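Local structure of endo-pectate lyase (Erwinia chrysanthemi, 3B4N) at residues Leu250-Gly262 with Glu311-Glu323. The protein cleaves the galacturonan backbone of pectate by elimination, with calcium as cofactor, and is probably also active on highly methylated pectins. Numbering follows the deposited sequence.
Sequences LWRSCGDCSNNGG and EFKGVVKGQGSTE
The guanidinium of Arg252 lies flat on the ring of Phe312: the two planes are 20° apart, and CZ stands 4.0 Å from the ring centroid, 16° off the ring normal, which makes this a cation-pi stack. The pair sits on one sheet of the right-handed parallel beta-helix. NH1 lies over the CG-CD1 side of the ring, 3.5 Å from Phe312 CG. Over the opposite face of the guanidinium, offset toward its rim, is the backbone N of Gly255, while at its edge, in plane, NH1 donates to a water that is also held, weakly, by Lys313 O. NH2 bonds to Asn284 OD1 on strand 276-284, and these two bonds, one from each terminal nitrogen, would limit the rotation of the group.

Strand 276-284 lies between strands 246-253 and 309-313 in the sheet, so Arg252 and Phe312 meet across an intervening strand; CG of Arg252 is anti to the backbone N, and a bend at chi2 carries the guanidinium to the ring.

Farther along, the contact passes to two loops. Val315 N donates to Gly255 O over 2.9 Å with an N-H...O angle of 169°, nearly straight. The methyl CG2 of Thr322 packs against Gly255 O at 3.4 Å. Two residues on, Lys317 N bonds to Cys257 O at 3.0 Å, approaching from above the carbonyl plane. Between these bonds, the CA of Asp256 makes a CA-H...O contact with Val315 O. The disulfide Cys254-Cys257 ties the first loop beside these bonds, and type II turns at Cys257-Asn260 and Val316-Gln319 reverse both chains. The aliphatic part of Lys317 runs alongside the turn, its CB 3.3 Å from Asp256 O and its CE 3.3 Å from Ser258 OG.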
ATOM      1  N   LEU A 250       1.124  -9.495   1.837  1.00  8.99           N
ATOM      2  CA  LEU A 250       1.030  -8.089   2.193  1.00  8.93           C
ATOM      3  C   LEU A 250       2.057  -7.678   3.234  1.00  8.48           C
ATOM      4  O   LEU A 250       2.723  -6.655   3.078  1.00  8.21           O
ATOM      5  CB  LEU A 250      -0.372  -7.777   2.724  1.00  9.39           C
ATOM      6  CG  LEU A 250      -0.601  -6.383   3.326  1.00  9.22           C
ATOM      7  CD1 LEU A 250      -0.374  -5.293   2.278  1.00 10.31           C
ATOM      8  CD2 LEU A 250      -2.012  -6.320   3.886  1.00 11.20           C
ATOM      9  N   TRP A 251       2.208  -8.483   4.279  1.00  8.10           N
ATOM     10  CA  TRP A 251       3.114  -8.133   5.370  1.00  7.56           C
ATOM     11  C   TRP A 251       3.769  -9.348   5.974  1.00  9.30           C
ATOM     12  O   TRP A 251       3.130 -10.388   6.158  1.00  9.66           O
ATOM     13  CB  TRP A 251       2.311  -7.398   6.451  1.00  7.61           C
ATOM     14  CG  TRP A 251       3.023  -7.109   7.742  1.00  7.77           C
ATOM     15  CD1 TRP A 251       3.694  -5.960   8.076  1.00  8.42           C
ATOM     16  CD2 TRP A 251       3.020  -7.926   8.917  1.00  8.16           C
ATOM     17  NE1 TRP A 251       4.091  -6.010   9.395  1.00  8.86           N
ATOM     18  CE2 TRP A 251       3.688  -7.205   9.934  1.00  8.56           C
ATOM     19  CE3 TRP A 251       2.507  -9.196   9.212  1.00  8.48           C
ATOM     20  CZ2 TRP A 251       3.856  -7.713  11.227  1.00  9.21           C
ATOM     21  CZ3 TRP A 251       2.676  -9.701  10.500  1.00  8.73           C
ATOM     22  CH2 TRP A 251       3.345  -8.959  11.490  1.00  9.33           C
ATOM     23  N   ARG A 252       5.053  -9.211   6.275  1.00  9.61           N
ATOM     24  CA  ARG A 252       5.795 -10.285   6.906  1.00 10.57           C
ATOM     25  C   ARG A 252       6.670  -9.760   8.030  1.00 11.63           C
ATOM     26  O   ARG A 252       7.461  -8.828   7.845  1.00 13.17           O
ATOM     27  CB  ARG A 252       6.683 -11.007   5.889  1.00 11.55           C
ATOM     28  CG  ARG A 252       7.445 -12.213   6.454  1.00 12.22           C
ATOM     29  CD  ARG A 252       6.499 -13.280   7.022  1.00 12.41           C
ATOM     30  NE  ARG A 252       7.151 -14.588   7.159  1.00 14.36           N
ATOM     31  CZ  ARG A 252       7.542 -15.134   8.309  1.00 13.59           C
ATOM     32  NH1 ARG A 252       8.123 -16.333   8.314  1.00 14.85           N
ATOM     33  NH2 ARG A 252       7.349 -14.497   9.455  1.00 11.84           N
ATOM     34  N   SER A 253       6.493 -10.335   9.210  1.00 11.45           N
ATOM     35  CA  SER A 253       7.351 -10.009  10.339  1.00 11.72           C
ATOM     36  C   SER A 253       8.604 -10.796   9.954  1.00 12.19           C
ATOM     37  O   SER A 253       8.521 -11.989   9.689  1.00 13.33           O
ATOM     38  CB  SER A 253       6.772 -10.578  11.625  1.00 12.89           C
ATOM     39  OG  SER A 253       7.719 -10.484  12.674  1.00 11.23           O
ATOM     40  N   CYS A 254       9.761 -10.145   9.906  1.00 11.26           N
ATOM     41  CA  CYS A 254      10.973 -10.841   9.493  1.00 12.99           C
ATOM     42  C   CYS A 254      11.121 -12.229  10.112  1.00 11.28           C
ATOM     43  O   CYS A 254      11.167 -12.374  11.329  1.00 11.02           O
ATOM     44  CB  CYS A 254      12.191 -10.002   9.829  1.00 13.90           C
ATOM     45  SG  CYS A 254      13.654 -10.571   8.915  1.00 18.58           S
ATOM     46  N   GLY A 255      11.233 -13.242   9.259  1.00 13.32           N
ATOM     47  CA  GLY A 255      11.341 -14.605   9.752  1.00 12.35           C
ATOM     48  C   GLY A 255      12.695 -15.076  10.257  1.00 14.75           C
ATOM     49  O   GLY A 255      12.755 -15.848  11.214  1.00 15.07           O
ATOM     50  N   ASP A 256      13.774 -14.595   9.642  1.00 16.46           N
ATOM     51  CA  ASP A 256      15.126 -15.027  10.002  1.00 19.44           C
ATOM     52  C   ASP A 256      16.168 -13.911  10.048  1.00 20.09           C
ATOM     53  O   ASP A 256      17.333 -14.137   9.726  1.00 20.84           O
ATOM     54  CB  ASP A 256      15.589 -16.076   8.994  1.00 22.95           C
ATOM     55  CG  ASP A 256      15.573 -15.550   7.567  1.00 24.65           C
ATOM     56  OD1 ASP A 256      15.475 -14.315   7.394  1.00 26.35           O
ATOM     57  OD2 ASP A 256      15.662 -16.360   6.620  1.00 28.73           O
ATOM     58  N   CYS A 257      15.753 -12.714  10.440  1.00 21.43           N
ATOM     59  CA  CYS A 257      16.657 -11.568  10.522  1.00 21.53           C
ATOM     60  C   CYS A 257      17.829 -11.771  11.485  1.00 21.25           C
ATOM     61  O   CYS A 257      17.760 -12.589  12.403  1.00 19.71           O
ATOM     62  CB  CYS A 257      15.870 -10.321  10.971  1.00 22.38           C
ATOM     63  SG  CYS A 257      15.124  -9.361   9.614  1.00 26.08           S
ATOM     64  N   SER A 258      18.917 -11.041  11.256  1.00 20.57           N
ATOM     65  CA  SER A 258      20.033 -11.095  12.185  1.00 22.28           C
ATOM     66  C   SER A 258      19.417 -10.335  13.356  1.00 22.07           C
ATOM     67  O   SER A 258      18.664  -9.379  13.141  1.00 22.85           O
ATOM     68  CB  SER A 258      21.243 -10.320  11.653  1.00 21.55           C
ATOM     69  OG  SER A 258      21.820 -10.955  10.525  1.00 22.96           O
ATOM     70  N   ASN A 259      19.711 -10.759  14.578  1.00 23.11           N
ATOM     71  CA  ASN A 259      19.161 -10.106  15.759  1.00 22.88           C
ATOM     72  C   ASN A 259      17.631 -10.074  15.708  1.00 21.61           C
ATOM     73  O   ASN A 259      17.004  -9.097  16.122  1.00 20.99           O
ATOM     74  CB  ASN A 259      19.709  -8.680  15.874  1.00 26.21           C
ATOM     75  CG  ASN A 259      19.273  -7.992  17.152  1.00 28.72           C
ATOM     76  OD1 ASN A 259      19.387  -8.557  18.240  1.00 30.95           O
ATOM     77  ND2 ASN A 259      18.776  -6.765  17.029  1.00 30.71           N
ATOM     78  N   ASN A 260      17.040 -11.154  15.205  1.00 18.94           N
ATOM     79  CA  ASN A 260      15.583 -11.270  15.096  1.00 17.03           C
ATOM     80  C   ASN A 260      14.926 -11.340  16.475  1.00 15.87           C
ATOM     81  O   ASN A 260      15.567 -11.650  17.485  1.00 16.92           O
ATOM     82  CB  ASN A 260      15.222 -12.532  14.294  1.00 15.45           C
ATOM     83  CG  ASN A 260      13.855 -12.443  13.621  1.00 17.04           C
ATOM     84  OD1 ASN A 260      13.393 -13.413  13.009  1.00 16.69           O
ATOM     85  ND2 ASN A 260      13.215 -11.286  13.716  1.00 12.29           N
ATOM     86  N   GLY A 261      13.628 -11.060  16.506  1.00 14.66           N
ATOM     87  CA  GLY A 261      12.880 -11.089  17.743  1.00 13.39           C
ATOM     88  C   GLY A 261      11.572 -10.350  17.536  1.00 13.49           C
ATOM     89  O   GLY A 261      11.207 -10.067  16.394  1.00 13.75           O
ATOM     90  N   GLY A 262      10.882 -10.035  18.627  1.00 13.82           N
ATOM     91  CA  GLY A 262       9.616  -9.330  18.524  1.00 14.97           C
ATOM     92  C   GLY A 262       9.300  -8.544  19.777  1.00 14.17           C
ATOM     93  O   GLY A 262      10.194  -8.277  20.582  1.00 16.65           O
ATOM     94  N   GLU A 311       0.678 -18.449  10.920  1.00 11.20           N
ATOM     95  CA  GLU A 311       1.610 -18.437  12.045  1.00 10.66           C
ATOM     96  C   GLU A 311       2.872 -19.206  11.689  1.00 10.40           C
ATOM     97  O   GLU A 311       2.812 -20.247  11.029  1.00 11.17           O
ATOM     98  CB  GLU A 311       0.948 -19.038  13.288  1.00 11.00           C
ATOM     99  CG  GLU A 311      -0.102 -18.103  13.874  1.00 12.40           C
ATOM    100  CD  GLU A 311      -0.821 -18.646  15.092  1.00 14.11           C
ATOM    101  OE1 GLU A 311      -1.617 -17.883  15.677  1.00 14.22           O
ATOM    102  OE2 GLU A 311      -0.609 -19.818  15.472  1.00 14.79           O
ATOM    103  N   PHE A 312       4.009 -18.654  12.109  1.00  9.51           N
ATOM    104  CA  PHE A 312       5.333 -19.225  11.857  1.00 10.17           C
ATOM    105  C   PHE A 312       6.158 -19.180  13.124  1.00 10.16           C
ATOM    106  O   PHE A 312       5.783 -18.542  14.106  1.00 10.13           O
ATOM    107  CB  PHE A 312       6.110 -18.372  10.854  1.00  9.81           C
ATOM    108  CG  PHE A 312       5.531 -18.332   9.482  1.00 10.25           C
ATOM    109  CD1 PHE A 312       6.026 -19.164   8.483  1.00 11.65           C
ATOM    110  CD2 PHE A 312       4.524 -17.424   9.169  1.00 10.83           C
ATOM    111  CE1 PHE A 312       5.533 -19.096   7.190  1.00 10.76           C
ATOM    112  CE2 PHE A 312       4.020 -17.345   7.878  1.00 11.51           C
ATOM    113  CZ  PHE A 312       4.522 -18.180   6.883  1.00 11.83           C
ATOM    114  N   LYS A 313       7.307 -19.848  13.068  1.00 12.23           N
ATOM    115  CA  LYS A 313       8.261 -19.813  14.160  1.00 12.66           C
ATOM    116  C   LYS A 313       9.401 -18.983  13.584  1.00 13.19           C
ATOM    117  O   LYS A 313       9.952 -19.331  12.541  1.00 13.22           O
ATOM    118  CB  LYS A 313       8.798 -21.205  14.502  1.00 13.88           C
ATOM    119  CG  LYS A 313       9.755 -21.188  15.700  1.00 16.84           C
ATOM    120  CD  LYS A 313      10.486 -22.517  15.874  1.00 19.41           C
ATOM    121  CE  LYS A 313      11.533 -22.711  14.794  1.00 21.50           C
ATOM    122  NZ  LYS A 313      12.309 -23.976  14.986  1.00 24.42           N
ATOM    123  N   GLY A 314       9.722 -17.868  14.230  1.00 12.10           N
ATOM    124  CA  GLY A 314      10.815 -17.034  13.762  1.00 12.69           C
ATOM    125  C   GLY A 314      12.117 -17.462  14.418  1.00 13.26           C
ATOM    126  O   GLY A 314      12.101 -18.075  15.483  1.00 14.56           O
ATOM    127  N   VAL A 315      13.239 -17.149  13.780  1.00 13.23           N
ATOM    128  CA  VAL A 315      14.547 -17.499  14.323  1.00 13.63           C
ATOM    129  C   VAL A 315      15.558 -16.392  14.087  1.00 15.09           C
ATOM    130  O   VAL A 315      15.355 -15.511  13.252  1.00 13.87           O
ATOM    131  CB  VAL A 315      15.131 -18.786  13.674  1.00 14.11           C
ATOM    132  CG1 VAL A 315      14.201 -19.960  13.892  1.00 14.60           C
ATOM    133  CG2 VAL A 315      15.373 -18.560  12.189  1.00 16.38           C
ATOM    134  N   VAL A 316      16.649 -16.439  14.843  1.00 14.72           N
ATOM    135  CA  VAL A 316      17.734 -15.483  14.673  1.00 15.76           C
ATOM    136  C   VAL A 316      18.587 -16.115  13.572  1.00 16.76           C
ATOM    137  O   VAL A 316      18.801 -17.328  13.583  1.00 17.14           O
ATOM    138  CB  VAL A 316      18.560 -15.349  15.966  1.00 16.32           C
ATOM    139  CG1 VAL A 316      19.796 -14.499  15.709  1.00 17.08           C
ATOM    140  CG2 VAL A 316      17.706 -14.715  17.064  1.00 16.45           C
ATOM    141  N   LYS A 317      19.056 -15.310  12.620  1.00 17.42           N
ATOM    142  CA  LYS A 317      19.848 -15.837  11.513  1.00 19.35           C
ATOM    143  C   LYS A 317      20.955 -16.774  11.983  1.00 20.58           C
ATOM    144  O   LYS A 317      21.757 -16.418  12.850  1.00 20.49           O
ATOM    145  CB  LYS A 317      20.473 -14.703  10.697  1.00 22.13           C
ATOM    146  CG  LYS A 317      21.060 -15.184   9.370  1.00 25.60           C
ATOM    147  CD  LYS A 317      21.720 -14.060   8.582  1.00 29.38           C
ATOM    148  CE  LYS A 317      23.084 -13.699   9.150  1.00 31.74           C
ATOM    149  NZ  LYS A 317      24.076 -14.811   9.004  1.00 32.83           N
ATOM    150  N   GLY A 318      20.984 -17.973  11.404  1.00 21.57           N
ATOM    151  CA  GLY A 318      21.999 -18.951  11.758  1.00 23.64           C
ATOM    152  C   GLY A 318      21.757 -19.710  13.049  1.00 25.16           C
ATOM    153  O   GLY A 318      22.554 -20.572  13.421  1.00 25.45           O
ATOM    154  N   GLN A 319      20.665 -19.405  13.741  1.00 24.70           N
ATOM    155  CA  GLN A 319      20.368 -20.085  14.994  1.00 26.37           C
ATOM    156  C   GLN A 319      19.044 -20.834  14.923  1.00 26.68           C
ATOM    157  O   GLN A 319      18.122 -20.568  15.695  1.00 29.25           O
ATOM    158  CB  GLN A 319      20.341 -19.079  16.150  1.00 27.78           C
ATOM    159  CG  GLN A 319      21.604 -18.238  16.261  1.00 30.73           C
ATOM    160  CD  GLN A 319      21.625 -17.364  17.502  1.00 33.81           C
ATOM    161  OE1 GLN A 319      20.681 -16.620  17.768  1.00 36.02           O
ATOM    162  NE2 GLN A 319      22.709 -17.446  18.267  1.00 35.37           N
ATOM    163  N   GLY A 320      18.951 -21.770  13.988  1.00 26.47           N
ATOM    164  CA  GLY A 320      17.731 -22.542  13.855  1.00 24.60           C
ATOM    165  C   GLY A 320      17.027 -22.367  12.523  1.00 22.75           C
ATOM    166  O   GLY A 320      17.425 -21.556  11.688  1.00 22.27           O
ATOM    167  N   SER A 321      15.967 -23.141  12.332  1.00 21.90           N
ATOM    168  CA  SER A 321      15.194 -23.097  11.098  1.00 20.84           C
ATOM    169  C   SER A 321      13.777 -22.616  11.367  1.00 18.79           C
ATOM    170  O   SER A 321      13.179 -22.977  12.378  1.00 19.01           O
ATOM    171  CB  SER A 321      15.134 -24.490  10.470  1.00 22.45           C
ATOM    172  OG  SER A 321      16.433 -24.969  10.172  1.00 26.72           O
ATOM    173  N   THR A 322      13.243 -21.793  10.472  1.00 18.16           N
ATOM    174  CA  THR A 322      11.879 -21.317  10.646  1.00 17.86           C
ATOM    175  C   THR A 322      10.937 -22.474  10.337  1.00 18.04           C
ATOM    176  O   THR A 322      11.323 -23.454   9.695  1.00 18.24           O
ATOM    177  CB  THR A 322      11.536 -20.159   9.688  1.00 17.33           C
ATOM    178  OG1 THR A 322      11.644 -20.608   8.330  1.00 18.56           O
ATOM    179  CG2 THR A 322      12.470 -18.974   9.914  1.00 18.56           C
ATOM    180  N   GLU A 323       9.699 -22.354  10.800  1.00 17.17           N
ATOM    181  CA  GLU A 323       8.682 -23.370  10.566  1.00 17.11           C
ATOM    182  C   GLU A 323       7.370 -22.662  10.271  1.00 16.23           C
ATOM    183  O   GLU A 323       7.133 -21.565  10.769  1.00 15.32           O
ATOM    184  CB  GLU A 323       8.500 -24.253  11.804  1.00 20.01           C
ATOM    185  CG  GLU A 323       9.728 -25.050  12.216  1.00 23.96           C
ATOM    186  CD  GLU A 323       9.489 -25.859  13.480  1.00 26.95           C
ATOM    187  OE1 GLU A 323       8.525 -26.658  13.510  1.00 28.12           O
ATOM    188  OE2 GLU A 323      10.265 -25.697  14.447  1.00 28.52           O
TER
HETATM  189  O   HOH W   1       9.317 -17.206  10.610  1.00 12.84           O